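Local structure of neutral ceramidase (Pseudomonas aeruginosa, 2ZXC) at residues Q320-A325 with Q369-K374; A444-V449 with S464-P469. The protein catalyses the zinc-dependent hydrolysis of the N-acyl linkage of ceramides to sphingosine and free fatty acid, and also the reverse synthesis. All blocks are in the same frame, centred on the assembly; numbering follows the deposited sequence.

Contact 1. Residues Q320-A325 with Q369-K374; sequences QLCTAA and QCQAEK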
loop_
_atom_site.group_PDB
_atom_site.type_symbol
_atom_site.label_atom_id
_atom_site.label_comp_id
_atom_site.label_asym_id
_atom_site.label_seq_id
_atom_site.Cartn_x
_atom_site.Cartn_y
_atom_site.Cartn_z
ATOM N N GLN A 320 27.689 13.113 -7.332
ATOM C CA GLN A 320 26.620 13.845 -6.675
ATOM C C GLN A 320 25.346 13.458 -7.398
ATOM O O GLN A 320 25.319 13.381 -8.624
ATOM C CB GLN A 320 26.841 15.357 -6.773
ATOM C CG GLN A 320 27.907 15.873 -5.824
ATOM C CD GLN A 320 27.994 17.385 -5.792
ATOM O OE1 GLN A 320 28.679 17.957 -4.943
ATOM N NE2 GLN A 320 27.302 18.042 -6.716
ATOM N N LEU A 321 24.300 13.187 -6.630
ATOM C CA LEU A 321 23.005 12.812 -7.182
ATOM C C LEU A 321 22.475 13.926 -8.085
ATOM O O LEU A 321 22.717 15.101 -7.826
ATOM C CB LEU A 321 22.024 12.576 -6.033
ATOM C CG LEU A 321 21.376 11.208 -5.828
ATOM C CD1 LEU A 321 22.338 10.085 -6.175
ATOM C CD2 LEU A 321 20.912 11.112 -4.387
ATOM N N CYS A 322 21.758 13.559 -9.142
ATOM C CA CYS A 322 21.181 14.557 -10.036
ATOM C C CYS A 322 19.853 14.981 -9.426
ATOM O O CYS A 322 19.322 14.296 -8.547
ATOM C CB CYS A 322 20.866 13.965 -11.421
ATOM S SG CYS A 322 21.940 12.654 -12.055
ATOM N N THR A 323 19.312 16.106 -9.881
ATOM C CA THR A 323 18.004 16.523 -9.401
ATOM C C THR A 323 17.067 15.584 -10.154
ATOM O O THR A 323 17.432 15.073 -11.208
ATOM C CB THR A 323 17.682 17.983 -9.766
ATOM O OG1 THR A 323 18.151 18.262 -11.086
ATOM C CG2 THR A 323 18.333 18.931 -8.781
ATOM N N ALA A 324 15.875 15.358 -9.617
ATOM C CA ALA A 324 14.905 14.442 -10.209
ATOM C C ALA A 324 14.498 14.655 -11.668
ATOM O O ALA A 324 14.283 15.780 -12.122
ATOM C CB ALA A 324 13.663 14.407 -9.342
ATOM N N ALA A 325 14.387 13.547 -12.395
ATOM C CA ALA A 325 13.978 13.566 -13.795
ATOM C C ALA A 325 13.433 12.203 -14.178
ATOM O O ALA A 325 13.914 11.179 -13.700
ATOM C CB ALA A 325 15.158 13.910 -14.698
ATOM N N GLN A 369 23.610 15.344 -18.691
ATOM C CA GLN A 369 24.686 14.369 -18.581
ATOM C C GLN A 369 24.788 13.672 -17.240
ATOM O O GLN A 369 25.228 12.525 -17.174
ATOM C CB GLN A 369 26.039 14.965 -18.959
ATOM C CG GLN A 369 26.192 16.442 -18.771
ATOM C CD GLN A 369 26.995 17.043 -19.905
ATOM O OE1 GLN A 369 26.562 17.020 -21.059
ATOM N NE2 GLN A 369 28.174 17.566 -19.590
ATOM N N CYS A 370 24.383 14.343 -16.170
ATOM C CA CYS A 370 24.428 13.703 -14.870
ATOM C C CYS A 370 23.505 12.483 -14.944
ATOM O O CYS A 370 23.823 11.412 -14.416
ATOM C CB CYS A 370 23.950 14.667 -13.783
ATOM S SG CYS A 370 24.212 14.056 -12.104
ATOM N N GLN A 371 22.376 12.650 -15.626
ATOM C CA GLN A 371 21.390 11.580 -15.772
ATOM C C GLN A 371 21.844 10.447 -16.687
ATOM O O GLN A 371 21.125 9.469 -16.875
ATOM C CB GLN A 371 20.057 12.151 -16.266
ATOM C CG GLN A 371 19.264 12.916 -15.198
ATOM C CD GLN A 371 18.631 12.000 -14.152
ATOM O OE1 GLN A 371 18.503 10.794 -14.360
ATOM N NE2 GLN A 371 18.209 12.580 -13.031
ATOM N N ALA A 372 23.032 10.596 -17.262
ATOM C CA ALA A 372 23.623 9.580 -18.123
ATOM C C ALA A 372 22.747 9.066 -19.262
ATOM O O ALA A 372 22.242 9.842 -20.061
ATOM C CB ALA A 372 24.118 8.403 -17.265
ATOM N N GLU A 373 22.570 7.749 -19.338
ATOM C CA GLU A 373 21.788 7.168 -20.429
ATOM C C GLU A 373 20.298 7.477 -20.500
ATOM O O GLU A 373 19.647 7.130 -21.488
ATOM C CB GLU A 373 22.005 5.648 -20.495
ATOM C CG GLU A 373 22.066 4.933 -19.170
ATOM C CD GLU A 373 23.403 5.096 -18.464
ATOM O OE1 GLU A 373 24.456 4.828 -19.084
ATOM O OE2 GLU A 373 23.399 5.479 -17.281
ATOM N N LYS A 374 19.751 8.140 -19.485
ATOM C CA LYS A 374 18.330 8.472 -19.503
ATOM C C LYS A 374 18.007 9.565 -20.525
ATOM O O LYS A 374 18.741 10.545 -20.662
ATOM C CB LYS A 374 17.870 8.955 -18.116
ATOM C CG LYS A 374 16.393 9.388 -18.062
ATOM C CD LYS A 374 16.020 9.991 -16.713
ATOM C CE LYS A 374 16.239 8.997 -15.574
ATOM N NZ LYS A 374 16.116 9.650 -14.240
#

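Contact 2. Residues A444-V449 with S464-P469; sequences AYASYV and STLYGP. With ZN (zinc ion), chain C; 2ED (N-[(1R,2R,3E)-2-hydroxy-1-(hydroxymethyl)heptadec-3-en-1-yl]acetamide), chain D; FMT (formic acid), chain E.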
loop_
_atom_site.group_PDB
_atom_site.type_symbol
_atom_site.label_atom_id
_atom_site.label_comp_id
_atom_site.label_asym_id
_atom_site.label_seq_id
_atom_site.Cartn_x
_atom_site.Cartn_y
_atom_site.Cartn_z
ATOM N N ALA A 444 7.852 7.375 2.641
ATOM C CA ALA A 444 7.668 8.340 1.556
ATOM C C ALA A 444 7.740 7.530 0.282
ATOM O O ALA A 444 7.946 6.312 0.321
ATOM C CB ALA A 444 8.764 9.407 1.570
ATOM N N TYR A 445 7.561 8.192 -0.850
ATOM C CA TYR A 445 7.628 7.498 -2.120
ATOM C C TYR A 445 8.382 8.361 -3.114
ATOM O O TYR A 445 7.948 9.470 -3.448
ATOM C CB TYR A 445 6.233 7.207 -2.647
ATOM C CG TYR A 445 6.255 6.480 -3.967
ATOM C CD1 TYR A 445 6.504 5.111 -4.022
ATOM C CD2 TYR A 445 6.068 7.171 -5.166
ATOM C CE1 TYR A 445 6.568 4.440 -5.241
ATOM C CE2 TYR A 445 6.132 6.516 -6.390
ATOM C CZ TYR A 445 6.385 5.151 -6.418
ATOM O OH TYR A 445 6.480 4.502 -7.619
ATOM N N ALA A 446 9.520 7.849 -3.574
ATOM C CA ALA A 446 10.352 8.563 -4.531
ATOM C C ALA A 446 10.624 7.694 -5.757
ATOM O O ALA A 446 11.757 7.556 -6.207
ATOM C CB ALA A 446 11.667 8.985 -3.874
ATOM N N SER A 447 9.559 7.098 -6.275
ATOM C CA SER A 447 9.622 6.268 -7.460
ATOM C C SER A 447 10.518 5.046 -7.374
ATOM O O SER A 447 10.535 4.345 -6.357
ATOM C CB SER A 447 10.012 7.127 -8.663
ATOM O OG SER A 447 9.030 8.127 -8.890
ATOM N N TYR A 448 11.276 4.802 -8.440
ATOM C CA TYR A 448 12.120 3.618 -8.517
ATOM C C TYR A 448 13.615 3.746 -8.299
ATOM O O TYR A 448 14.227 4.789 -8.531
ATOM C CB TYR A 448 11.901 2.927 -9.860
ATOM C CG TYR A 448 10.534 2.313 -10.020
ATOM C CD1 TYR A 448 9.414 3.097 -10.299
ATOM C CD2 TYR A 448 10.362 0.938 -9.894
ATOM C CE1 TYR A 448 8.152 2.508 -10.456
ATOM C CE2 TYR A 448 9.118 0.349 -10.041
ATOM C CZ TYR A 448 8.027 1.131 -10.327
ATOM O OH TYR A 448 6.831 0.502 -10.544
ATOM N N VAL A 449 14.198 2.641 -7.855
ATOM C CA VAL A 449 15.626 2.567 -7.628
ATOM C C VAL A 449 16.143 1.339 -8.358
ATOM O O VAL A 449 15.689 0.211 -8.146
ATOM C CB VAL A 449 15.978 2.454 -6.141
ATOM C CG1 VAL A 449 17.490 2.411 -5.990
ATOM C CG2 VAL A 449 15.404 3.637 -5.372
ATOM N N SER A 464 12.480 5.553 -14.346
ATOM C CA SER A 464 11.880 6.162 -13.174
ATOM C C SER A 464 12.780 6.189 -11.955
ATOM O O SER A 464 12.303 6.277 -10.823
ATOM C CB SER A 464 10.565 5.476 -12.844
ATOM O OG SER A 464 9.611 5.801 -13.838
ATOM N N THR A 465 14.083 6.099 -12.187
ATOM C CA THR A 465 15.050 6.184 -11.104
ATOM C C THR A 465 15.434 7.657 -11.178
ATOM O O THR A 465 16.354 8.054 -11.889
ATOM C CB THR A 465 16.245 5.249 -11.353
ATOM O OG1 THR A 465 15.790 3.890 -11.272
ATOM C CG2 THR A 465 17.335 5.471 -10.319
ATOM N N LEU A 466 14.657 8.450 -10.448
ATOM C CA LEU A 466 14.740 9.908 -10.395
ATOM C C LEU A 466 16.066 10.634 -10.311
ATOM O O LEU A 466 16.324 11.554 -11.087
ATOM C CB LEU A 466 13.869 10.430 -9.243
ATOM C CG LEU A 466 12.389 10.044 -9.197
ATOM C CD1 LEU A 466 11.727 10.741 -8.005
ATOM C CD2 LEU A 466 11.700 10.453 -10.493
ATOM N N TYR A 467 16.909 10.230 -9.373
ATOM C CA TYR A 467 18.151 10.944 -9.144
ATOM C C TYR A 467 19.404 10.548 -9.907
ATOM O O TYR A 467 20.508 10.877 -9.487
ATOM C CB TYR A 467 18.405 10.954 -7.641
ATOM C CG TYR A 467 17.141 11.301 -6.870
ATOM C CD1 TYR A 467 16.651 12.607 -6.834
ATOM C CD2 TYR A 467 16.400 10.306 -6.238
ATOM C CE1 TYR A 467 15.442 12.907 -6.186
ATOM C CE2 TYR A 467 15.206 10.590 -5.594
ATOM C CZ TYR A 467 14.727 11.890 -5.572
ATOM O OH TYR A 467 13.522 12.151 -4.952
ATOM N N GLY A 468 19.239 9.865 -11.035
ATOM C CA GLY A 468 20.398 9.489 -11.822
ATOM C C GLY A 468 20.896 8.069 -11.620
ATOM O O GLY A 468 20.383 7.334 -10.773
ATOM N N PRO A 469 21.926 7.671 -12.380
ATOM C CA PRO A 469 22.532 6.340 -12.331
ATOM C C PRO A 469 23.051 5.889 -10.971
ATOM O O PRO A 469 23.138 4.680 -10.703
ATOM C CB PRO A 469 23.648 6.435 -13.373
ATOM C CG PRO A 469 24.081 7.878 -13.263
ATOM C CD PRO A 469 22.734 8.581 -13.216
HETATM ZN ZN ZN C . 5.515 -0.148 -8.610
HETATM O O2 2ED D . 4.302 0.920 -12.320
HETATM O O3 2ED D . 0.956 2.480 -15.037
HETATM O O1 2ED D . 4.980 0.798 -15.528
HETATM C C1 2ED D . 2.764 0.945 -14.584
HETATM C C2 2ED D . 3.629 0.352 -15.690
HETATM C C3 2ED D . 3.107 0.803 -17.033
HETATM C C4 2ED D . 3.950 0.991 -18.045
HETATM C C5 2ED D . 5.428 0.752 -17.850
HETATM C C6 2ED D . 6.169 1.105 -19.122
HETATM C C18 2ED D . 3.516 0.001 -12.480
HETATM C C19 2ED D . 3.378 -1.116 -11.488
HETATM N N 2ED D . 2.726 -0.077 -13.548
HETATM C C 2ED D . 1.318 1.094 -15.042
HETATM C C FMT E . 6.008 11.586 -1.782
HETATM O O1 FMT E . 6.440 10.930 -0.795
HETATM O O2 FMT E . 5.051 12.394 -1.725
HETATM O O HOH W 1 13.848 7.308 -7.892
HETATM O O HOH W 2 4.001 0.487 -9.621
#

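Contact 1. Residues Q320-A325 with Q369-K374
Lys374 reaches across to Ala325, and its ammonium group donates a hydrogen bond to the carbonyl oxygen. Lys374 NZ lies 2.7 Å from Ala325 O, above the carbonyl plane rather than on a lone pair. Lys374 NZ is also 2.6 Å from Gln371 OE1 and again sits out of the amide plane. Thr465 O takes a third bond, so three neutral oxygens grip this buried ammonium and probably spread its charge. The lysine chain leaves with CG anti to the backbone N (chi1 177°), runs extended as far as CD, then bends at chi3 to bring NZ to Ala325.

The amide of Gln371 is held at both ends. OE1 accepts from the lysine. Gln371 NE2 gives a weak, bent bond to Thr323 O (3.2 Å, angle 131°) and another to Leu466 O. The bend at chi2 (-73°) folds this side chain so that Gln371 NE2 comes alongside Cys322 CB, at 3.4 Å, and also meets Ala325 CB.

Cys322 and Cys370 are inferred to form a disulfide. Their SG atoms are 2.7 Å apart, too long for an intact bond, so the covalent link is doubtful in this model. Cys370 CB is directed toward the loop 320-325.

Backbone bonds shape the second segment. Ala372 N bonds to Gln369 O at the end of the helix. Lys374 N bonds to Gln371 O, 3.2 Å away, closing a type II' turn with Ala372 at positive phi. Gln371 O also accepts from Tyr455 OH.

The contact joins the loop between strands 319-320 and 326-327 to the end of helix 365-370. Leu367 of that helix packs on Cys322 and Thr323, Ile376 of strand 376-378 touches Ala325 and Gln371, and helix 452-457 borders the turn.

Contact 2. Residues A444-V449 with S464-P469
Ala446 CB lies at the edge of the Tyr467 ring, near its plane, 3.8 Å from OH. Leu466 CB sits over the centre of one face of that ring, and the phenol OH is bonded to Pro390 O. Ser464 CB meets the Tyr448 ring obliquely, 3.7 Å from CD1. At the edge of the same ring the amide oxygen O2 of the bound ceramide is 3.1 Å from Tyr448 OH. One face of the Tyr445 ring carries Ser447 N, offset toward the rim.

Tyr448 is a zinc ligand of the active site, with its OH 2.4 Å from the metal. His97, His204 and Glu411 bind the same ion, and Arg160 bonds to the phenol oxygen. Strand 448-449 pairs in parallel with strand 411-412, so Tyr448 and Glu411 come from adjacent strands.

The backbone of Tyr448 is held against the type I turn Thr465-Gly468 and the residue before it. Tyr448 N donates to Ser464 O at 3.0 Å. Tyr448 O receives a CA-H...O contact from Thr465 CA, also at 3.0 Å. One water accepts from Leu466 N (2.9 Å) and is hydrogen-bonded to Ala446 O and Tyr448 O.

From the N terminus, contact 1 comes first. It closes a long, mostly irregular excursion of 43 residues between 320-325 and 369-374. The chain then runs through strands 392-400 and 403-408, helix 414-428 and strand 435-440. Contact 2 follows and closes a short loop of 14 residues, largely helices 452-457 and 460-463. The two contacts are in series and neither nest nor cross. Their centres are about 11 Å apart, and segment 464-469 touches both segments of contact 1. Backbone bonds run from Cys322 to Tyr467 and from Ala325 to Leu466, while Cys370 O packs on Pro469 CD. The excursion is thus tied to the segment that backs the zinc ligand Tyr448.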